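Local coordinates for GTPase-activating protein skywalker (Drosophila melanogaster, PDB 6R82) that acts as a GTPase-activating protein for Rab35 and regulates synaptic vesicle protein turnover through endosomal trafficking, represented here by its TLDc domain, at residues F47-L59 against G70-V82. Residues are numbered along the deposited sequence; the frame is centred on the assembly and turned at random.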
loop_
_atom_site.group_PDB
_atom_site.type_symbol
_atom_site.label_atom_id
_atom_site.label_comp_id
_atom_site.label_asym_id
_atom_site.label_seq_id
_atom_site.Cartn_x
_atom_site.Cartn_y
_atom_site.Cartn_z
ATOM N N PHE A 47 5.189 12.307 3.569
ATOM C CA PHE A 47 4.642 10.963 3.761
ATOM C C PHE A 47 5.432 10.184 4.821
ATOM O O PHE A 47 4.849 9.625 5.760
ATOM C CB PHE A 47 4.646 10.235 2.411
ATOM C CG PHE A 47 4.263 8.772 2.472
ATOM C CD1 PHE A 47 5.221 7.795 2.685
ATOM C CD2 PHE A 47 2.950 8.376 2.233
ATOM C CE1 PHE A 47 4.877 6.451 2.711
ATOM C CE2 PHE A 47 2.595 7.039 2.248
ATOM C CZ PHE A 47 3.560 6.071 2.490
ATOM N N TYR A 48 6.766 10.133 4.678
ATOM C CA TYR A 48 7.590 9.373 5.621
ATOM C C TYR A 48 7.467 9.931 7.031
ATOM O O TYR A 48 7.312 9.179 7.998
ATOM C CB TYR A 48 9.059 9.381 5.194
ATOM C CG TYR A 48 9.333 8.645 3.914
ATOM C CD1 TYR A 48 8.732 7.423 3.649
ATOM C CD2 TYR A 48 10.191 9.179 2.950
ATOM C CE1 TYR A 48 8.969 6.744 2.463
ATOM C CE2 TYR A 48 10.444 8.501 1.762
ATOM C CZ TYR A 48 9.830 7.302 1.519
ATOM O OH TYR A 48 10.078 6.641 0.342
ATOM N N VAL A 49 7.547 11.258 7.166
ATOM C CA VAL A 49 7.512 11.877 8.484
ATOM C C VAL A 49 6.256 11.446 9.248
ATOM O O VAL A 49 6.294 11.218 10.468
ATOM C CB VAL A 49 7.599 13.408 8.345
ATOM C CG1 VAL A 49 7.271 14.075 9.652
ATOM C CG2 VAL A 49 9.005 13.833 7.844
ATOM N N ARG A 50 5.138 11.298 8.542
ATOM C CA ARG A 50 3.878 11.005 9.216
ATOM C C ARG A 50 3.624 9.510 9.412
ATOM O O ARG A 50 3.009 9.124 10.412
ATOM C CB ARG A 50 2.713 11.645 8.451
ATOM C CG ARG A 50 2.508 13.109 8.872
ATOM C CD ARG A 50 1.164 13.685 8.454
ATOM N NE ARG A 50 0.999 15.068 8.926
ATOM C CZ ARG A 50 0.352 15.411 10.038
ATOM N NH1 ARG A 50 -0.218 14.487 10.817
ATOM N NH2 ARG A 50 0.262 16.684 10.373
ATOM N N VAL A 51 4.063 8.642 8.503
ATOM C CA VAL A 51 3.623 7.249 8.539
ATOM C C VAL A 51 4.706 6.265 8.956
ATOM O O VAL A 51 4.378 5.096 9.227
ATOM C CB VAL A 51 3.016 6.796 7.188
ATOM C CG1 VAL A 51 2.052 7.844 6.633
ATOM C CG2 VAL A 51 4.103 6.443 6.167
ATOM N N GLU A 52 5.978 6.669 8.997
ATOM C CA GLU A 52 7.037 5.661 8.844
ATOM C C GLU A 52 7.232 4.769 10.065
ATOM O O GLU A 52 7.823 3.692 9.932
ATOM C CB GLU A 52 8.370 6.332 8.485
ATOM C CG GLU A 52 9.033 7.118 9.602
ATOM C CD GLU A 52 10.338 7.767 9.116
ATOM O OE1 GLU A 52 10.809 7.418 8.003
ATOM O OE2 GLU A 52 10.887 8.616 9.841
ATOM N N GLN A 53 6.742 5.156 11.246
ATOM C CA GLN A 53 6.853 4.285 12.417
ATOM C C GLN A 53 5.585 3.466 12.711
ATOM O O GLN A 53 5.556 2.724 13.707
ATOM C CB GLN A 53 7.254 5.107 13.650
ATOM C CG GLN A 53 8.702 5.701 13.577
ATOM C CD GLN A 53 9.796 4.634 13.746
ATOM O OE1 GLN A 53 9.569 3.448 13.514
ATOM N NE2 GLN A 53 10.980 5.059 14.179
ATOM N N HIS A 54 4.562 3.536 11.861
ATOM C CA HIS A 54 3.347 2.732 12.053
ATOM C C HIS A 54 3.458 1.382 11.356
ATOM O O HIS A 54 3.993 1.289 10.254
ATOM C CB HIS A 54 2.113 3.461 11.517
ATOM C CG HIS A 54 1.692 4.627 12.357
ATOM N ND1 HIS A 54 0.792 4.511 13.396
ATOM C CD2 HIS A 54 2.044 5.932 12.310
ATOM C CE1 HIS A 54 0.626 5.691 13.972
ATOM N NE2 HIS A 54 1.367 6.574 13.323
ATOM N N GLU A 55 2.932 0.336 11.991
ATOM C CA GLU A 55 2.756 -0.923 11.275
ATOM C C GLU A 55 1.629 -1.709 11.921
ATOM O O GLU A 55 1.420 -1.604 13.137
ATOM C CB GLU A 55 4.036 -1.770 11.256
ATOM C CG GLU A 55 4.396 -2.346 12.601
ATOM C CD GLU A 55 5.470 -3.430 12.519
ATOM O OE1 GLU A 55 6.444 -3.268 11.740
ATOM O OE2 GLU A 55 5.327 -4.446 13.237
ATOM N N PRO A 56 0.845 -2.448 11.134
ATOM C CA PRO A 56 0.820 -2.434 9.661
ATOM C C PRO A 56 0.125 -1.179 9.156
ATOM O O PRO A 56 -0.329 -0.391 9.987
ATOM C CB PRO A 56 -0.007 -3.668 9.320
ATOM C CG PRO A 56 -1.018 -3.726 10.487
ATOM C CD PRO A 56 -0.247 -3.263 11.705
ATOM N N THR A 57 0.049 -0.968 7.840
ATOM C CA THR A 57 -0.688 0.178 7.318
ATOM C C THR A 57 -1.518 -0.256 6.120
ATOM O O THR A 57 -1.303 -1.313 5.532
ATOM C CB THR A 57 0.223 1.356 6.904
ATOM O OG1 THR A 57 1.189 0.907 5.953
ATOM C CG2 THR A 57 0.947 1.947 8.110
ATOM N N LEU A 58 -2.488 0.576 5.782
ATOM C CA LEU A 58 -3.377 0.344 4.656
ATOM C C LEU A 58 -3.272 1.552 3.736
ATOM O O LEU A 58 -3.561 2.681 4.149
ATOM C CB LEU A 58 -4.822 0.134 5.125
ATOM C CG LEU A 58 -5.832 -0.347 4.076
ATOM C CD1 LEU A 58 -5.345 -1.629 3.415
ATOM C CD2 LEU A 58 -7.180 -0.587 4.731
ATOM N N LEU A 59 -2.844 1.315 2.508
ATOM C CA LEU A 59 -2.620 2.377 1.538
ATOM C C LEU A 59 -3.747 2.342 0.513
ATOM O O LEU A 59 -4.042 1.281 -0.044
ATOM C CB LEU A 59 -1.254 2.199 0.866
ATOM C CG LEU A 59 -0.696 3.408 0.122
ATOM C CD1 LEU A 59 0.820 3.504 0.302
ATOM C CD2 LEU A 59 -1.074 3.308 -1.344
ATOM N N GLY A 70 -4.973 -0.275 -3.892
ATOM C CA GLY A 70 -4.024 -0.005 -2.830
ATOM C C GLY A 70 -3.383 -1.276 -2.315
ATOM O O GLY A 70 -3.316 -2.284 -3.022
ATOM N N ALA A 71 -2.890 -1.204 -1.078
ATOM C CA ALA A 71 -2.202 -2.350 -0.503
ATOM C C ALA A 71 -2.242 -2.310 1.017
ATOM O O ALA A 71 -2.147 -1.242 1.626
ATOM C CB ALA A 71 -0.741 -2.415 -0.960
ATOM N N TYR A 72 -2.357 -3.488 1.615
ATOM C CA TYR A 72 -2.076 -3.679 3.027
ATOM C C TYR A 72 -0.577 -3.941 3.161
ATOM O O TYR A 72 -0.053 -4.876 2.548
ATOM C CB TYR A 72 -2.911 -4.840 3.574
ATOM C CG TYR A 72 -2.612 -5.244 4.997
ATOM C CD1 TYR A 72 -3.147 -4.538 6.066
ATOM C CD2 TYR A 72 -1.800 -6.326 5.275
ATOM C CE1 TYR A 72 -2.875 -4.904 7.378
ATOM C CE2 TYR A 72 -1.520 -6.702 6.591
ATOM C CZ TYR A 72 -2.065 -5.980 7.628
ATOM O OH TYR A 72 -1.791 -6.347 8.918
ATOM N N CYS A 73 0.115 -3.112 3.943
ATOM C CA CYS A 73 1.562 -3.205 4.102
ATOM C C CYS A 73 1.910 -3.713 5.491
ATOM O O CYS A 73 1.547 -3.091 6.491
ATOM C CB CYS A 73 2.212 -1.847 3.863
ATOM S SG CYS A 73 1.765 -1.132 2.253
ATOM N N SER A 74 2.669 -4.806 5.551
ATOM C CA SER A 74 2.933 -5.455 6.829
ATOM C C SER A 74 3.908 -4.681 7.725
ATOM O O SER A 74 3.847 -4.832 8.947
ATOM C CB SER A 74 3.480 -6.858 6.582
ATOM O OG SER A 74 4.670 -6.770 5.811
ATOM N N SER A 75 4.810 -3.863 7.173
ATOM C CA SER A 75 5.964 -3.397 7.940
ATOM C C SER A 75 6.090 -1.881 7.886
ATOM O O SER A 75 5.571 -1.227 6.974
ATOM C CB SER A 75 7.260 -4.038 7.418
ATOM O OG SER A 75 7.077 -5.425 7.246
ATOM N N ARG A 76 6.802 -1.318 8.865
ATOM C CA ARG A 76 6.951 0.132 8.882
ATOM C C ARG A 76 7.829 0.602 7.726
ATOM O O ARG A 76 8.805 -0.056 7.349
ATOM C CB ARG A 76 7.503 0.623 10.222
ATOM C CG ARG A 76 8.486 -0.235 10.851
ATOM C CD ARG A 76 8.758 0.146 12.295
ATOM N NE ARG A 76 9.848 -0.734 12.658
ATOM C CZ ARG A 76 11.073 -0.351 12.981
ATOM N NH1 ARG A 76 11.380 0.944 13.063
ATOM N NH2 ARG A 76 11.978 -1.281 13.260
ATOM N N TRP A 77 7.444 1.725 7.127
ATOM C CA TRP A 77 8.244 2.262 6.035
ATOM C C TRP A 77 9.613 2.709 6.528
ATOM O O TRP A 77 10.537 2.823 5.725
ATOM C CB TRP A 77 7.498 3.406 5.343
ATOM C CG TRP A 77 6.324 2.928 4.497
ATOM C CD1 TRP A 77 5.003 3.001 4.821
ATOM C CD2 TRP A 77 6.384 2.314 3.200
ATOM N NE1 TRP A 77 4.239 2.465 3.814
ATOM C CE2 TRP A 77 5.060 2.033 2.808
ATOM C CE3 TRP A 77 7.431 1.963 2.340
ATOM C CZ2 TRP A 77 4.742 1.432 1.575
ATOM C CZ3 TRP A 77 7.118 1.347 1.118
ATOM C CH2 TRP A 77 5.782 1.099 0.747
ATOM N N PHE A 78 9.760 2.939 7.839
ATOM C CA PHE A 78 11.065 3.200 8.436
ATOM C C PHE A 78 12.097 2.155 8.033
ATOM O O PHE A 78 13.287 2.467 7.950
ATOM C CB PHE A 78 10.935 3.223 9.959
ATOM C CG PHE A 78 12.212 3.578 10.697
ATOM C CD1 PHE A 78 12.527 4.904 10.957
ATOM C CD2 PHE A 78 13.062 2.576 11.172
ATOM C CE1 PHE A 78 13.686 5.246 11.660
ATOM C CE2 PHE A 78 14.221 2.895 11.874
ATOM C CZ PHE A 78 14.538 4.232 12.119
ATOM N N GLU A 79 11.668 0.915 7.799
ATOM C CA GLU A 79 12.609 -0.157 7.484
ATOM C C GLU A 79 13.160 -0.086 6.059
ATOM O O GLU A 79 13.976 -0.931 5.697
ATOM C CB GLU A 79 11.943 -1.521 7.725
ATOM C CG GLU A 79 11.738 -1.800 9.238
ATOM C CD GLU A 79 11.084 -3.155 9.533
ATOM O OE1 GLU A 79 10.898 -3.964 8.602
ATOM O OE2 GLU A 79 10.759 -3.411 10.716
ATOM N N ARG A 80 12.763 0.907 5.257
ATOM C CA ARG A 80 13.279 1.013 3.897
ATOM C C ARG A 80 14.797 1.183 3.861
ATOM O O ARG A 80 15.407 0.923 2.816
ATOM C CB ARG A 80 12.607 2.182 3.176
ATOM C CG ARG A 80 12.925 3.528 3.814
ATOM C CD ARG A 80 12.043 4.645 3.288
ATOM N NE ARG A 80 12.447 5.947 3.830
ATOM C CZ ARG A 80 12.043 6.446 5.000
ATOM N NH1 ARG A 80 11.199 5.759 5.794
ATOM N NH2 ARG A 80 12.486 7.631 5.389
ATOM N N ASN A 81 15.419 1.609 4.971
ATOM C CA ASN A 81 16.837 1.949 4.999
ATOM C C ASN A 81 17.683 0.905 5.712
ATOM O O ASN A 81 18.873 1.137 5.928
ATOM C CB ASN A 81 17.048 3.319 5.648
ATOM C CG ASN A 81 16.605 4.452 4.756
ATOM O OD1 ASN A 81 16.900 4.452 3.564
ATOM N ND2 ASN A 81 15.899 5.433 5.324
ATOM N N VAL A 82 17.093 -0.233 6.088
ATOM C CA VAL A 82 17.834 -1.272 6.790
ATOM C C VAL A 82 18.944 -1.806 5.886
ATOM O O VAL A 82 18.743 -2.021 4.684
ATOM C CB VAL A 82 16.871 -2.387 7.234
ATOM C CG1 VAL A 82 17.619 -3.684 7.543
ATOM C CG2 VAL A 82 16.024 -1.913 8.450
HETATM O O HOH W 1 4.850 2.775 8.043
HETATM O O HOH W 2 3.472 0.159 7.126
HETATM O O HOH W 3 1.455 1.810 3.294
#
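In R80 and E52 the first torsion tucks CG in between the main-chain N and C (chi1 64° in R80), and both chains then run out straight to meet each other. In this part of the TLDc domain, the helix leading into strand 57-63 packs on the 3-10 segment that follows strand 68-73, beyond the open end of their antiparallel beta hairpin. The R80 guanidinium lies flat on the Y48 ring, planes 3° apart and R80 CZ 3.7 Å from the ring centroid, a cation-pi stack. R80 NH1 and NH2 both donate end-on to E52 OE1, a salt bridge in which two N-H groups grip one carboxylate oxygen; R80 NH1 is 2.8 Å from E52 OE1. R80 NH1 also donates to W77 O. Both acceptors sit near the guanidinium plane, which restricts its rotation over Y48. Y48 OH is hydrogen-bonded to D132 O. The F47 edge points at the W77 indole face, a T-shaped pair, and V51 CG2 packs 3.8 Å from W77 CD1. Q53 NE2 lies over one face of the F78 ring, toward its rim, and Q53 OE1 accepts from R76 NH1 on a lone pair. In the hairpin, T57 pairs with C73 and L59 with A71 through two backbone bonds each. P56, after a cis peptide, sets CB 3.5 Å from Y72 CZ. Water 3 bridges the two segments: it accepts from W77 NE1 at 2.9 Å and hydrogen-bonds T57 OG1 at 2.8 Å.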